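Local coordinates for putative 4-hydroxybenzoyl-CoA thioesterase (Geobacillus stearothermophilus, PDB 2OIW), which probably hydrolyses acyl-CoA thioesters, perhaps 4-hydroxybenzoyl-CoA, as a hotdog-fold thioesterase, at residues A[64-75]-A[89-100]. Sequence-based numbering, arbitrary orientation.
Sequences NQMYYGQDVTVY and YEEIHQNGVVCA
A chi1 of -176° swings Gln94 CG away from its backbone N, and the extended chain carries the amide into the loop 64-71 that leads to strand 72-75. Three hydrogen bonds fix the amide against the type II beta turn from Tyr67 to Gln70. Gln94 OE1 takes the N-H of Tyr67 on a lone pair, at 2.9 Å from Tyr67 N. Gln94 NE2 gives one hydrogen to Tyr67 O, in the carbonyl plane at 2.9 Å, and the other to Gln70 O, which it meets from above the carbonyl plane. A water joins OE1 to Gln65 O. A leucine in place of Gln94 would probably leave the Tyr67 N-H and the carbonyls of Tyr67 and Gln70 without these partners and free the turn to shift.

Nearby, selenomethionine Met66 bends at chi3 and sets SE 3.5 Å from Ile92 CG2. Its CG presses on Cys99 CB. Asn64 clips the loop to strand 97-100: Asn64 N bonds to Cys99 O and Asn64 ND2 to Val98 O, both at 3.0 Å.

On the sheet face of Thr73 and His93, Tyr75 points the CE2 edge of its ring over the centre of the imidazole, with planes at 62°. Glu91 OE1 accepts from His93 NE2 at 2.8 Å and helps hold the ring.

Cys99 and Ala100 form a classic bulge opposite Ile92, which packs on helix 27-34. A curved antiparallel sheet wrapped round a helix is the hallmark of the hotdog fold.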
loop_
_atom_site.group_PDB
_atom_site.type_symbol
_atom_site.label_atom_id
_atom_site.label_comp_id
_atom_site.label_asym_id
_atom_site.label_seq_id
_atom_site.Cartn_x
_atom_site.Cartn_y
_atom_site.Cartn_z
ATOM N N ASN A 64 14.275 0.317 15.845
ATOM C CA ASN A 64 13.821 1.599 16.386
ATOM C C ASN A 64 12.670 2.083 15.546
ATOM O O ASN A 64 12.644 1.832 14.368
ATOM C CB ASN A 64 14.954 2.629 16.325
ATOM C CG ASN A 64 16.003 2.411 17.401
ATOM O OD1 ASN A 64 15.693 2.436 18.589
ATOM N ND2 ASN A 64 17.266 2.206 16.989
ATOM N N GLN A 65 11.734 2.811 16.123
ATOM C CA GLN A 65 10.615 3.296 15.328
ATOM C C GLN A 65 11.045 4.433 14.411
ATOM O O GLN A 65 12.013 5.173 14.683
ATOM C CB GLN A 65 9.465 3.751 16.218
ATOM C CG GLN A 65 8.906 2.649 17.125
ATOM C CD GLN A 65 8.089 1.578 16.387
ATOM O OE1 GLN A 65 7.888 1.639 15.171
ATOM N NE2 GLN A 65 7.613 0.591 17.137
HETATM N N MSE A 66 10.327 4.557 13.310
HETATM C CA MSE A 66 10.566 5.663 12.413
HETATM C C MSE A 66 9.323 6.532 12.281
HETATM O O MSE A 66 8.214 6.124 12.651
HETATM C CB MSE A 66 11.055 5.147 11.062
HETATM C CG MSE A 66 12.495 4.637 11.116
HETATM SE SE MSE A 66 13.014 3.799 9.402
HETATM C CE MSE A 66 12.003 2.094 9.635
ATOM N N TYR A 67 9.533 7.730 11.767
ATOM C CA TYR A 67 8.530 8.788 11.802
ATOM C C TYR A 67 8.337 9.429 10.444
ATOM O O TYR A 67 9.297 9.606 9.702
ATOM C CB TYR A 67 8.945 9.850 12.848
ATOM C CG TYR A 67 8.957 9.208 14.215
ATOM C CD1 TYR A 67 7.745 8.844 14.822
ATOM C CD2 TYR A 67 10.153 8.847 14.841
ATOM C CE1 TYR A 67 7.716 8.201 16.052
ATOM C CE2 TYR A 67 10.144 8.218 16.095
ATOM C CZ TYR A 67 8.907 7.882 16.684
ATOM O OH TYR A 67 8.827 7.230 17.905
ATOM N N TYR A 68 7.098 9.794 10.133
ATOM C CA TYR A 68 6.863 10.702 9.019
ATOM C C TYR A 68 7.522 12.056 9.340
ATOM O O TYR A 68 7.460 12.486 10.477
ATOM C CB TYR A 68 5.340 10.887 8.829
ATOM C CG TYR A 68 4.960 11.978 7.863
ATOM C CD1 TYR A 68 5.299 11.877 6.522
ATOM C CD2 TYR A 68 4.244 13.106 8.291
ATOM C CE1 TYR A 68 4.953 12.868 5.632
ATOM C CE2 TYR A 68 3.890 14.094 7.407
ATOM C CZ TYR A 68 4.272 13.981 6.082
ATOM O OH TYR A 68 3.927 14.954 5.196
ATOM N N GLY A 69 8.129 12.723 8.352
ATOM C CA GLY A 69 8.635 14.107 8.535
ATOM C C GLY A 69 10.142 14.289 8.439
ATOM O O GLY A 69 10.645 15.416 8.380
ATOM N N GLN A 70 10.857 13.162 8.448
ATOM C CA GLN A 70 12.309 13.107 8.326
ATOM C C GLN A 70 12.611 12.052 7.264
ATOM O O GLN A 70 11.974 10.988 7.245
ATOM C CB GLN A 70 12.948 12.654 9.648
ATOM C CG GLN A 70 12.645 13.496 10.883
ATOM C CD GLN A 70 13.036 12.795 12.195
ATOM O OE1 GLN A 70 12.239 12.057 12.803
ATOM N NE2 GLN A 70 14.276 13.002 12.613
ATOM N N ASP A 71 13.590 12.317 6.397
ATOM C CA ASP A 71 13.987 11.334 5.368
ATOM C C ASP A 71 14.594 10.079 5.999
ATOM O O ASP A 71 15.022 10.094 7.145
ATOM C CB ASP A 71 14.951 11.965 4.350
ATOM C CG ASP A 71 14.218 12.866 3.372
ATOM O OD1 ASP A 71 12.955 12.853 3.371
ATOM O OD2 ASP A 71 14.894 13.567 2.599
ATOM N N VAL A 72 14.589 8.989 5.250
ATOM C CA VAL A 72 15.230 7.745 5.680
ATOM C C VAL A 72 16.165 7.337 4.565
ATOM O O VAL A 72 15.984 7.765 3.415
ATOM C CB VAL A 72 14.217 6.608 5.930
ATOM C CG1 VAL A 72 13.189 7.031 7.002
ATOM C CG2 VAL A 72 13.550 6.154 4.628
ATOM N N THR A 73 17.185 6.566 4.924
ATOM C CA THR A 73 18.143 6.052 3.961
ATOM C C THR A 73 18.207 4.552 4.055
ATOM O O THR A 73 18.422 3.993 5.135
ATOM C CB THR A 73 19.557 6.627 4.184
ATOM O OG1 THR A 73 19.464 8.050 4.245
ATOM C CG2 THR A 73 20.475 6.242 3.052
ATOM N N VAL A 74 18.034 3.924 2.896
ATOM C CA VAL A 74 18.144 2.481 2.741
ATOM C C VAL A 74 19.515 2.162 2.197
ATOM O O VAL A 74 19.939 2.723 1.180
ATOM C CB VAL A 74 17.026 1.947 1.816
ATOM C CG1 VAL A 74 16.979 0.391 1.833
ATOM C CG2 VAL A 74 15.657 2.558 2.270
ATOM N N TYR A 75 20.220 1.291 2.921
ATOM C CA TYR A 75 21.492 0.721 2.483
ATOM C C TYR A 75 21.264 -0.726 2.123
ATOM O O TYR A 75 20.735 -1.499 2.925
ATOM C CB TYR A 75 22.516 0.795 3.590
ATOM C CG TYR A 75 22.792 2.203 4.039
ATOM C CD1 TYR A 75 23.764 2.980 3.389
ATOM C CD2 TYR A 75 22.109 2.757 5.111
ATOM C CE1 TYR A 75 24.042 4.271 3.800
ATOM C CE2 TYR A 75 22.372 4.070 5.522
ATOM C CZ TYR A 75 23.345 4.803 4.865
ATOM O OH TYR A 75 23.608 6.078 5.247
ATOM N N TYR A 89 21.765 -8.188 2.230
ATOM C CA TYR A 89 21.707 -7.594 3.546
ATOM C C TYR A 89 21.303 -6.120 3.384
ATOM O O TYR A 89 21.789 -5.451 2.480
ATOM C CB TYR A 89 23.038 -7.736 4.315
ATOM C CG TYR A 89 22.941 -7.112 5.678
ATOM C CD1 TYR A 89 22.211 -7.723 6.687
ATOM C CD2 TYR A 89 23.523 -5.873 5.937
ATOM C CE1 TYR A 89 22.083 -7.131 7.938
ATOM C CE2 TYR A 89 23.402 -5.281 7.155
ATOM C CZ TYR A 89 22.687 -5.906 8.157
ATOM O OH TYR A 89 22.569 -5.297 9.381
ATOM N N GLU A 90 20.426 -5.619 4.244
ATOM C CA GLU A 90 19.880 -4.266 4.061
ATOM C C GLU A 90 19.533 -3.614 5.391
ATOM O O GLU A 90 19.183 -4.309 6.374
ATOM C CB GLU A 90 18.657 -4.300 3.107
ATOM C CG GLU A 90 17.674 -5.440 3.443
ATOM C CD GLU A 90 16.931 -6.030 2.246
ATOM O OE1 GLU A 90 16.959 -5.435 1.127
ATOM O OE2 GLU A 90 16.294 -7.108 2.444
ATOM N N GLU A 91 19.630 -2.286 5.433
ATOM C CA GLU A 91 19.337 -1.541 6.652
ATOM C C GLU A 91 18.588 -0.265 6.298
ATOM O O GLU A 91 18.798 0.297 5.231
ATOM C CB GLU A 91 20.636 -1.157 7.379
ATOM C CG GLU A 91 21.353 -2.286 8.041
ATOM C CD GLU A 91 22.564 -1.834 8.821
ATOM O OE1 GLU A 91 22.893 -0.619 8.773
ATOM O OE2 GLU A 91 23.205 -2.704 9.462
ATOM N N ILE A 92 17.707 0.174 7.186
ATOM C CA ILE A 92 17.097 1.499 7.046
ATOM C C ILE A 92 17.486 2.363 8.231
ATOM O O ILE A 92 17.376 1.931 9.380
ATOM C CB ILE A 92 15.558 1.428 6.900
ATOM C CG1 ILE A 92 15.172 0.519 5.737
ATOM C CG2 ILE A 92 14.991 2.801 6.651
ATOM C CD1 ILE A 92 13.699 0.305 5.632
ATOM N N HIS A 93 17.980 3.571 7.930
ATOM C CA HIS A 93 18.395 4.543 8.920
ATOM C C HIS A 93 17.484 5.785 8.861
ATOM O O HIS A 93 16.926 6.135 7.808
ATOM C CB HIS A 93 19.847 5.003 8.688
ATOM C CG HIS A 93 20.877 3.918 8.801
ATOM N ND1 HIS A 93 22.171 4.169 9.195
ATOM C CD2 HIS A 93 20.814 2.584 8.555
ATOM C CE1 HIS A 93 22.864 3.041 9.195
ATOM N NE2 HIS A 93 22.062 2.062 8.808
ATOM N N GLN A 94 17.349 6.447 10.003
ATOM C CA GLN A 94 16.669 7.744 10.087
ATOM C C GLN A 94 17.401 8.537 11.159
ATOM O O GLN A 94 17.776 7.976 12.193
ATOM C CB GLN A 94 15.186 7.597 10.425
ATOM C CG GLN A 94 14.393 8.936 10.436
ATOM C CD GLN A 94 12.878 8.742 10.567
ATOM O OE1 GLN A 94 12.384 8.227 11.573
ATOM N NE2 GLN A 94 12.132 9.167 9.544
ATOM N N ASN A 95 17.645 9.823 10.908
ATOM C CA ASN A 95 18.358 10.648 11.894
ATOM C C ASN A 95 19.706 10.042 12.287
ATOM O O ASN A 95 20.132 10.139 13.435
ATOM C CB ASN A 95 17.486 10.846 13.145
ATOM C CG ASN A 95 17.922 12.054 13.971
ATOM O OD1 ASN A 95 18.302 13.103 13.414
ATOM N ND2 ASN A 95 17.905 11.908 15.300
ATOM N N GLY A 96 20.341 9.367 11.336
ATOM C CA GLY A 96 21.643 8.745 11.561
ATOM C C GLY A 96 21.635 7.574 12.533
ATOM O O GLY A 96 22.646 7.277 13.118
ATOM N N VAL A 97 20.493 6.909 12.701
ATOM C CA VAL A 97 20.358 5.765 13.615
ATOM C C VAL A 97 19.787 4.576 12.797
ATOM O O VAL A 97 18.870 4.767 11.984
ATOM C CB VAL A 97 19.391 6.120 14.817
ATOM C CG1 VAL A 97 19.139 4.924 15.728
ATOM C CG2 VAL A 97 19.935 7.275 15.671
ATOM N N VAL A 98 20.334 3.373 12.983
ATOM C CA VAL A 98 19.763 2.190 12.332
ATOM C C VAL A 98 18.409 1.885 12.984
ATOM O O VAL A 98 18.311 1.782 14.203
ATOM C CB VAL A 98 20.708 0.958 12.367
ATOM C CG1 VAL A 98 21.001 0.526 13.769
ATOM C CG2 VAL A 98 20.133 -0.233 11.599
ATOM N N CYS A 99 17.369 1.793 12.166
ATOM C CA CYS A 99 16.042 1.552 12.691
ATOM C C CYS A 99 15.489 0.209 12.271
ATOM O O CYS A 99 14.580 -0.282 12.912
ATOM C CB CYS A 99 15.081 2.676 12.279
ATOM S SG CYS A 99 15.528 4.279 13.004
ATOM N N ALA A 100 15.994 -0.348 11.171
ATOM C CA ALA A 100 15.532 -1.645 10.667
ATOM C C ALA A 100 16.663 -2.357 9.975
ATOM O O ALA A 100 17.449 -1.720 9.269
ATOM C CB ALA A 100 14.366 -1.478 9.698
HETATM O O HOH W 1 13.423 7.403 13.987
HETATM O O HOH W 2 16.997 10.914 8.448
#